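Local coordinates for response regulator (Colwellia psychrerythraea, PDB 3EQZ), which is a response regulator whose receiver domain has the CheY-like alpha/beta fold and probably works as a switch in two-component signalling, at residues D11-C16 and A32-R37; L52-P57 and L77-G82. One frame throughout, in Å; residues are numbered along the deposited sequence.

Interaction 1 of 2, residues D11-C16 and A32-R37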
ATOM      1  N   ASP B  11     -13.574  21.185   4.054  1.00 38.53           N
ATOM      2  CA  ASP B  11     -14.163  22.317   3.316  1.00 40.99           C
ATOM      3  C   ASP B  11     -15.565  22.004   2.726  1.00 42.31           C
ATOM      4  O   ASP B  11     -16.180  22.839   2.078  1.00 42.58           O
ATOM      5  CB  ASP B  11     -13.198  22.853   2.262  1.00 40.67           C
ATOM      6  CG  ASP B  11     -12.871  21.827   1.210  1.00 42.47           C
ATOM      7  OD1 ASP B  11     -13.347  20.679   1.294  1.00 45.60           O
ATOM      8  OD2 ASP B  11     -12.147  22.173   0.279  1.00 44.88           O
ATOM      9  N   ASP B  12     -16.070  20.802   2.969  1.00 42.89           N
ATOM     10  CA  ASP B  12     -17.394  20.460   2.492  1.00 44.04           C
ATOM     11  C   ASP B  12     -18.399  20.745   3.614  1.00 43.80           C
ATOM     12  O   ASP B  12     -18.346  20.176   4.696  1.00 42.81           O
ATOM     13  CB  ASP B  12     -17.448  19.004   2.032  1.00 44.81           C
ATOM     14  CG  ASP B  12     -18.811  18.618   1.449  1.00 48.27           C
ATOM     15  OD1 ASP B  12     -19.749  18.314   2.215  1.00 49.57           O
ATOM     16  OD2 ASP B  12     -18.946  18.605   0.212  1.00 54.09           O
ATOM     17  N   THR B  13     -19.305  21.666   3.340  1.00 44.40           N
ATOM     18  CA  THR B  13     -20.181  22.189   4.364  1.00 44.70           C
ATOM     19  C   THR B  13     -21.082  21.108   4.954  1.00 43.46           C
ATOM     20  O   THR B  13     -21.291  21.072   6.146  1.00 43.45           O
ATOM     21  CB  THR B  13     -20.991  23.368   3.800  1.00 45.53           C
ATOM     22  OG1 THR B  13     -20.086  24.453   3.526  1.00 47.73           O
ATOM     23  CG2 THR B  13     -22.046  23.846   4.833  1.00 48.20           C
ATOM     24  N   LEU B  14     -21.613  20.230   4.109  1.00 42.98           N
ATOM     25  CA  LEU B  14     -22.487  19.153   4.571  1.00 42.12           C
ATOM     26  C   LEU B  14     -21.782  18.104   5.457  1.00 41.83           C
ATOM     27  O   LEU B  14     -22.291  17.747   6.514  1.00 40.50           O
ATOM     28  CB  LEU B  14     -23.128  18.475   3.381  1.00 43.17           C
ATOM     29  CG  LEU B  14     -24.141  19.423   2.681  1.00 44.30           C
ATOM     30  CD1 LEU B  14     -24.715  18.794   1.417  1.00 47.35           C
ATOM     31  CD2 LEU B  14     -25.235  19.777   3.650  1.00 41.80           C
ATOM     32  N   THR B  15     -20.620  17.595   5.016  1.00 40.32           N
ATOM     33  CA  THR B  15     -19.948  16.531   5.781  1.00 39.57           C
ATOM     34  C   THR B  15     -19.319  17.155   7.010  1.00 38.42           C
ATOM     35  O   THR B  15     -19.275  16.542   8.080  1.00 37.79           O
ATOM     36  CB  THR B  15     -18.918  15.713   4.943  1.00 40.00           C
ATOM     37  OG1 THR B  15     -18.068  16.599   4.207  1.00 39.96           O
ATOM     38  CG2 THR B  15     -19.650  14.753   3.978  1.00 40.05           C
ATOM     39  N   CYS B  16     -18.914  18.413   6.876  1.00 36.94           N
ATOM     40  CA  CYS B  16     -18.466  19.176   8.027  1.00 36.97           C
ATOM     41  C   CYS B  16     -19.494  19.323   9.167  1.00 36.85           C
ATOM     42  O   CYS B  16     -19.196  19.142  10.369  1.00 35.95           O
ATOM     43  CB  CYS B  16     -18.042  20.570   7.561  1.00 37.16           C
ATOM     44  SG  CYS B  16     -16.988  21.388   8.772  1.00 42.99           S
ATOM     45  N   ALA B  32     -15.391  24.112  13.924  1.00 39.24           N
ATOM     46  CA  ALA B  32     -15.240  23.623  12.587  1.00 39.49           C
ATOM     47  C   ALA B  32     -14.643  24.685  11.672  1.00 40.55           C
ATOM     48  O   ALA B  32     -15.087  25.843  11.700  1.00 40.41           O
ATOM     49  CB  ALA B  32     -16.573  23.146  12.050  1.00 39.48           C
ATOM     50  N   PHE B  33     -13.645  24.288  10.871  1.00 39.56           N
ATOM     51  CA  PHE B  33     -12.971  25.171   9.897  1.00 39.92           C
ATOM     52  C   PHE B  33     -13.232  24.704   8.479  1.00 40.43           C
ATOM     53  O   PHE B  33     -12.809  23.588   8.111  1.00 40.92           O
ATOM     54  CB  PHE B  33     -11.458  25.147  10.113  1.00 39.28           C
ATOM     55  CG  PHE B  33     -11.036  25.821  11.373  1.00 41.30           C
ATOM     56  CD1 PHE B  33     -10.565  27.121  11.348  1.00 42.23           C
ATOM     57  CD2 PHE B  33     -11.180  25.186  12.590  1.00 41.01           C
ATOM     58  CE1 PHE B  33     -10.214  27.755  12.516  1.00 45.58           C
ATOM     59  CE2 PHE B  33     -10.848  25.827  13.760  1.00 42.95           C
ATOM     60  CZ  PHE B  33     -10.354  27.101  13.724  1.00 42.85           C
ATOM     61  N   GLN B  34     -13.902  25.524   7.672  1.00 40.38           N
ATOM     62  CA  GLN B  34     -14.100  25.161   6.281  1.00 42.33           C
ATOM     63  C   GLN B  34     -12.886  25.602   5.427  1.00 41.38           C
ATOM     64  O   GLN B  34     -12.790  25.246   4.239  1.00 41.34           O
ATOM     65  CB  GLN B  34     -15.391  25.759   5.711  1.00 43.57           C
ATOM     66  CG  GLN B  34     -16.510  26.007   6.744  1.00 51.37           C
ATOM     67  CD  GLN B  34     -17.707  25.077   6.561  1.00 60.08           C
ATOM     68  OE1 GLN B  34     -18.342  24.654   7.545  1.00 62.93           O
ATOM     69  NE2 GLN B  34     -18.028  24.759   5.298  1.00 62.67           N
ATOM     70  N   HIS B  35     -11.970  26.355   6.029  1.00 39.63           N
ATOM     71  CA  HIS B  35     -10.820  26.862   5.320  1.00 39.29           C
ATOM     72  C   HIS B  35      -9.554  26.394   5.996  1.00 38.84           C
ATOM     73  O   HIS B  35      -9.145  26.932   7.039  1.00 38.18           O
ATOM     74  CB  HIS B  35     -10.818  28.411   5.270  1.00 39.69           C
ATOM     75  CG  HIS B  35     -12.005  28.986   4.565  1.00 39.76           C
ATOM     76  ND1 HIS B  35     -13.141  29.405   5.238  1.00 40.30           N
ATOM     77  CD2 HIS B  35     -12.246  29.187   3.247  1.00 37.40           C
ATOM     78  CE1 HIS B  35     -14.024  29.845   4.359  1.00 39.36           C
ATOM     79  NE2 HIS B  35     -13.506  29.724   3.146  1.00 38.47           N
ATOM     80  N   PRO B  36      -8.905  25.396   5.387  1.00 39.05           N
ATOM     81  CA  PRO B  36      -7.724  24.777   5.976  1.00 39.08           C
ATOM     82  C   PRO B  36      -6.653  25.786   6.320  1.00 38.28           C
ATOM     83  O   PRO B  36      -6.011  25.687   7.362  1.00 38.16           O
ATOM     84  CB  PRO B  36      -7.227  23.840   4.863  1.00 39.78           C
ATOM     85  CG  PRO B  36      -8.480  23.467   4.107  1.00 40.98           C
ATOM     86  CD  PRO B  36      -9.449  24.626   4.253  1.00 38.56           C
ATOM     87  N   ARG B  37      -6.437  26.760   5.466  1.00 38.05           N
ATOM     88  CA  ARG B  37      -5.344  27.681   5.775  1.00 37.91           C
ATOM     89  C   ARG B  37      -5.585  28.527   6.996  1.00 36.08           C
ATOM     90  O   ARG B  37      -4.672  28.977   7.635  1.00 36.49           O
ATOM     91  CB  ARG B  37      -5.065  28.606   4.619  1.00 39.50           C
ATOM     92  CG  ARG B  37      -3.994  29.559   5.048  1.00 43.03           C
ATOM     93  CD  ARG B  37      -3.531  30.409   3.929  1.00 48.17           C
ATOM     94  NE  ARG B  37      -2.435  31.219   4.431  1.00 53.04           N
ATOM     95  CZ  ARG B  37      -1.859  31.044   5.618  1.00 53.89           C
ATOM     96  NH1 ARG B  37      -2.268  30.057   6.433  1.00 54.40           N
ATOM     97  NH2 ARG B  37      -0.867  31.858   5.980  1.00 53.15           N
TER

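Interaction 2 of 2, residues L52-P57 and L77-G82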
ATOM      1  N   LEU B  52      -9.530  15.469  10.457  1.00 28.63           N
ATOM      2  CA  LEU B  52      -9.071  16.030   9.196  1.00 29.91           C
ATOM      3  C   LEU B  52      -9.651  15.258   8.002  1.00 31.83           C
ATOM      4  O   LEU B  52      -9.372  14.047   7.854  1.00 31.89           O
ATOM      5  CB  LEU B  52      -7.538  16.037   9.122  1.00 29.44           C
ATOM      6  CG  LEU B  52      -6.891  16.531   7.779  1.00 31.54           C
ATOM      7  CD1 LEU B  52      -7.326  17.986   7.398  1.00 25.53           C
ATOM      8  CD2 LEU B  52      -5.335  16.427   7.764  1.00 28.30           C
ATOM      9  N   ASP B  53     -10.480  15.925   7.181  1.00 32.59           N
ATOM     10  CA  ASP B  53     -10.927  15.301   5.939  1.00 34.38           C
ATOM     11  C   ASP B  53      -9.809  15.502   4.935  1.00 34.44           C
ATOM     12  O   ASP B  53      -9.279  16.585   4.859  1.00 34.43           O
ATOM     13  CB  ASP B  53     -12.267  15.873   5.399  1.00 35.12           C
ATOM     14  CG  ASP B  53     -12.806  15.069   4.165  1.00 37.31           C
ATOM     15  OD1 ASP B  53     -13.766  14.261   4.324  1.00 43.00           O
ATOM     16  OD2 ASP B  53     -12.247  15.198   3.052  1.00 37.37           O
ATOM     17  N   LEU B  54      -9.446  14.460   4.178  1.00 35.01           N
ATOM     18  CA  LEU B  54      -8.331  14.562   3.252  1.00 36.26           C
ATOM     19  C   LEU B  54      -8.689  15.452   2.077  1.00 36.80           C
ATOM     20  O   LEU B  54      -7.822  15.933   1.383  1.00 35.25           O
ATOM     21  CB  LEU B  54      -7.919  13.192   2.707  1.00 36.01           C
ATOM     22  CG  LEU B  54      -7.266  12.211   3.677  1.00 38.13           C
ATOM     23  CD1 LEU B  54      -6.873  10.959   2.892  1.00 40.48           C
ATOM     24  CD2 LEU B  54      -6.078  12.801   4.424  1.00 35.84           C
ATOM     25  N   MET B  55      -9.987  15.627   1.840  1.00 38.71           N
ATOM     26  CA  MET B  55     -10.453  16.564   0.823  1.00 39.88           C
ATOM     27  C   MET B  55      -9.979  16.129  -0.573  1.00 41.86           C
ATOM     28  O   MET B  55      -9.663  16.977  -1.438  1.00 42.84           O
ATOM     29  CB  MET B  55      -9.974  17.986   1.184  1.00 39.20           C
ATOM     30  CG  MET B  55     -10.806  18.642   2.368  1.00 35.53           C
ATOM     31  SD  MET B  55     -10.218  20.234   3.029  1.00 25.46           S
ATOM     32  CE  MET B  55      -8.919  19.804   4.222  1.00 33.47           C
ATOM     33  N   MET B  56      -9.917  14.807  -0.801  1.00 43.06           N
ATOM     34  CA  MET B  56      -9.523  14.304  -2.126  1.00 44.02           C
ATOM     35  C   MET B  56     -10.665  14.763  -3.056  1.00 45.41           C
ATOM     36  O   MET B  56     -11.837  14.734  -2.634  1.00 46.03           O
ATOM     37  CB  MET B  56      -9.409  12.776  -2.114  1.00 44.85           C
ATOM     38  CG  MET B  56      -8.122  12.222  -1.460  1.00 43.39           C
ATOM     39  SD  MET B  56      -6.656  12.712  -2.365  1.00 38.14           S
ATOM     40  CE  MET B  56      -5.729  13.525  -1.124  1.00 29.78           C
ATOM     41  N   PRO B  57     -10.354  15.135  -4.322  1.00 45.62           N
ATOM     42  CA  PRO B  57      -9.077  14.855  -4.960  1.00 45.49           C
ATOM     43  C   PRO B  57      -8.147  16.079  -5.051  1.00 44.81           C
ATOM     44  O   PRO B  57      -7.261  16.094  -5.895  1.00 43.64           O
ATOM     45  CB  PRO B  57      -9.514  14.432  -6.367  1.00 45.86           C
ATOM     46  CG  PRO B  57     -10.712  15.357  -6.651  1.00 45.86           C
ATOM     47  CD  PRO B  57     -11.307  15.734  -5.283  1.00 45.95           C
ATOM     48  N   LEU B  77      -4.626  13.111  15.938  1.00 26.39           N
ATOM     49  CA  LEU B  77      -5.160  13.293  14.614  1.00 26.03           C
ATOM     50  C   LEU B  77      -6.065  12.134  14.169  1.00 26.77           C
ATOM     51  O   LEU B  77      -5.702  10.941  14.308  1.00 25.70           O
ATOM     52  CB  LEU B  77      -4.006  13.504  13.637  1.00 27.43           C
ATOM     53  CG  LEU B  77      -4.264  13.817  12.172  1.00 29.19           C
ATOM     54  CD1 LEU B  77      -4.991  15.109  12.066  1.00 25.28           C
ATOM     55  CD2 LEU B  77      -2.916  13.863  11.427  1.00 29.88           C
ATOM     56  N   ILE B  78      -7.230  12.488  13.638  1.00 25.22           N
ATOM     57  CA  ILE B  78      -8.149  11.512  13.023  1.00 25.93           C
ATOM     58  C   ILE B  78      -8.311  11.883  11.554  1.00 26.72           C
ATOM     59  O   ILE B  78      -8.507  13.045  11.249  1.00 25.89           O
ATOM     60  CB  ILE B  78      -9.533  11.534  13.680  1.00 26.24           C
ATOM     61  CG1 ILE B  78      -9.425  11.066  15.137  1.00 26.77           C
ATOM     62  CG2 ILE B  78     -10.500  10.710  12.884  1.00 25.25           C
ATOM     63  CD1 ILE B  78     -10.576  11.530  16.105  1.00 25.99           C
ATOM     64  N   LEU B  79      -8.162  10.913  10.646  1.00 26.94           N
ATOM     65  CA  LEU B  79      -8.226  11.196   9.245  1.00 28.33           C
ATOM     66  C   LEU B  79      -9.463  10.601   8.645  1.00 29.36           C
ATOM     67  O   LEU B  79      -9.831   9.476   8.950  1.00 30.33           O
ATOM     68  CB  LEU B  79      -7.015  10.652   8.509  1.00 27.39           C
ATOM     69  CG  LEU B  79      -5.655  11.062   9.036  1.00 28.87           C
ATOM     70  CD1 LEU B  79      -4.606  10.216   8.292  1.00 29.78           C
ATOM     71  CD2 LEU B  79      -5.399  12.613   8.808  1.00 24.58           C
ATOM     72  N   ILE B  80     -10.093  11.346   7.756  1.00 31.16           N
ATOM     73  CA  ILE B  80     -11.323  10.881   7.147  1.00 33.33           C
ATOM     74  C   ILE B  80     -11.252  10.990   5.656  1.00 35.27           C
ATOM     75  O   ILE B  80     -10.721  11.969   5.146  1.00 34.28           O
ATOM     76  CB  ILE B  80     -12.522  11.652   7.672  1.00 34.60           C
ATOM     77  CG1 ILE B  80     -12.528  11.549   9.232  1.00 33.43           C
ATOM     78  CG2 ILE B  80     -13.811  11.017   7.041  1.00 34.35           C
ATOM     79  CD1 ILE B  80     -13.813  11.950   9.896  1.00 37.76           C
ATOM     80  N   SER B  81     -11.743   9.946   4.967  1.00 37.92           N
ATOM     81  CA  SER B  81     -11.735   9.894   3.488  1.00 41.47           C
ATOM     82  C   SER B  81     -12.328   8.588   2.974  1.00 42.81           C
ATOM     83  O   SER B  81     -12.448   7.629   3.739  1.00 43.15           O
ATOM     84  CB  SER B  81     -10.272   9.950   2.996  1.00 40.13           C
ATOM     85  OG  SER B  81     -10.215  10.424   1.661  1.00 43.39           O
ATOM     86  N   GLY B  82     -12.624   8.501   1.676  1.00 45.79           N
ATOM     87  CA  GLY B  82     -12.812   7.157   1.021  1.00 48.26           C
ATOM     88  C   GLY B  82     -11.676   6.126   1.231  1.00 50.79           C
ATOM     89  O   GLY B  82     -10.483   6.465   1.219  1.00 50.53           O
TER
HETATM   90  O   HOH W   1     -10.991  12.740   0.872  1.00 52.67           O

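Interaction 1 of 2, residues D11-C16 and A32-R37
Gln34 reaches across to Thr13 and Cys16 where the start of helix 13-23 meets the end of strand 30-33, in the first beta-alpha-beta unit of the doubly wound receiver fold, with strand 30-33 at the edge of the sheet within the chain. Its side chain, followed outward, begins with CB and CG, which lead to the amide; the touching is left to the amide atoms. Chi1 (-28°) and chi2 (-111°) both lie away from the usual staggered values, and the bend at chi2 carries the amide to the first turn of the helix. There the two ends of the amide part company. NE2 lies 2.7 Å from Thr13 OG1, but the N-H is badly aimed (122°) and the bond is weak. OE1 turns instead to Cys16, 3.7 Å from SG. The helix start itself is held by Asp12, the N-cap residue, whose OD1 accepts from Thr15 N through its anti lone pair. Back at the main chain, Gln34 O lies 3.1 Å from Asp11 CB and also receives a CA-H...O contact from Asp11 CA. Deeper in, towards Ile8 of strand 6-9, Cys16 holds its sulfur anti to the backbone N, and SG rests 3.7 Å from Ala32 CB.

Interaction 2 of 2, residues L52-P57 and L77-G82
Leu52 and Leu79 lie side by side and point the same way, CD2 to CD2 at 4.0 Å, on one face of two neighbouring parallel strands in the central sheet of a receiver domain. This pair faces helices: Leu52 packs on Val64 and Ile65 of helix 60-70, Leu79 on Leu88 of helix 87-97. Asp53 and Ile80, the next pair in register, emerge on the other face of the sheet. Leu52 uses both its N and its O toward strand 76-81, bonding to the residues either side of Leu79: its N donates to Ile78 O at 2.7 Å, while its O takes Ile80 N at 2.8 Å.

Past the bridges the chains begin to part. Leu54 N still reaches Ile80 O, and the leucine's CD1 branch lies 3.5 Å from Ser81 CB. Ser81 OG, placed anti to its backbone N (chi1 -157°), meets a water at 2.6 Å, and that water accepts from Met56 N, so it links Ser81 to Met56 where the strands diverge. Asp53 is fixed twice: OD2 closes an Asx turn by accepting from Met55 N at 2.6 Å, and OD1 forms a salt bridge with Lys108. The apolar face of Leu52 and Leu79 is thus set against the opposite face, where the buried Asp53 lies near Asp10 and Lys108, consistent with the acidic site usual in CheY-like receiver domains.

Overall arrangement
Interactions 1 and 2 come in series along the chain, the first complete before the second opens, with helix 36-39 leading on to strand 49-53. Each belongs to a different beta-alpha-beta unit of one parallel sheet: strand 30-33 is at its edge within the chain, 6-9 follows, then 49-53 and 76-81. Their centres are about 11 Å apart, and Met55 spans the interval: its CG lies 3.4 Å from Asp11 OD1, and its CE lies 3.7 Å from Pro36 CG. The surface contact and the buried one therefore meet where loops leave the strands, the end of the sheet on which receiver domains generally build their acidic site.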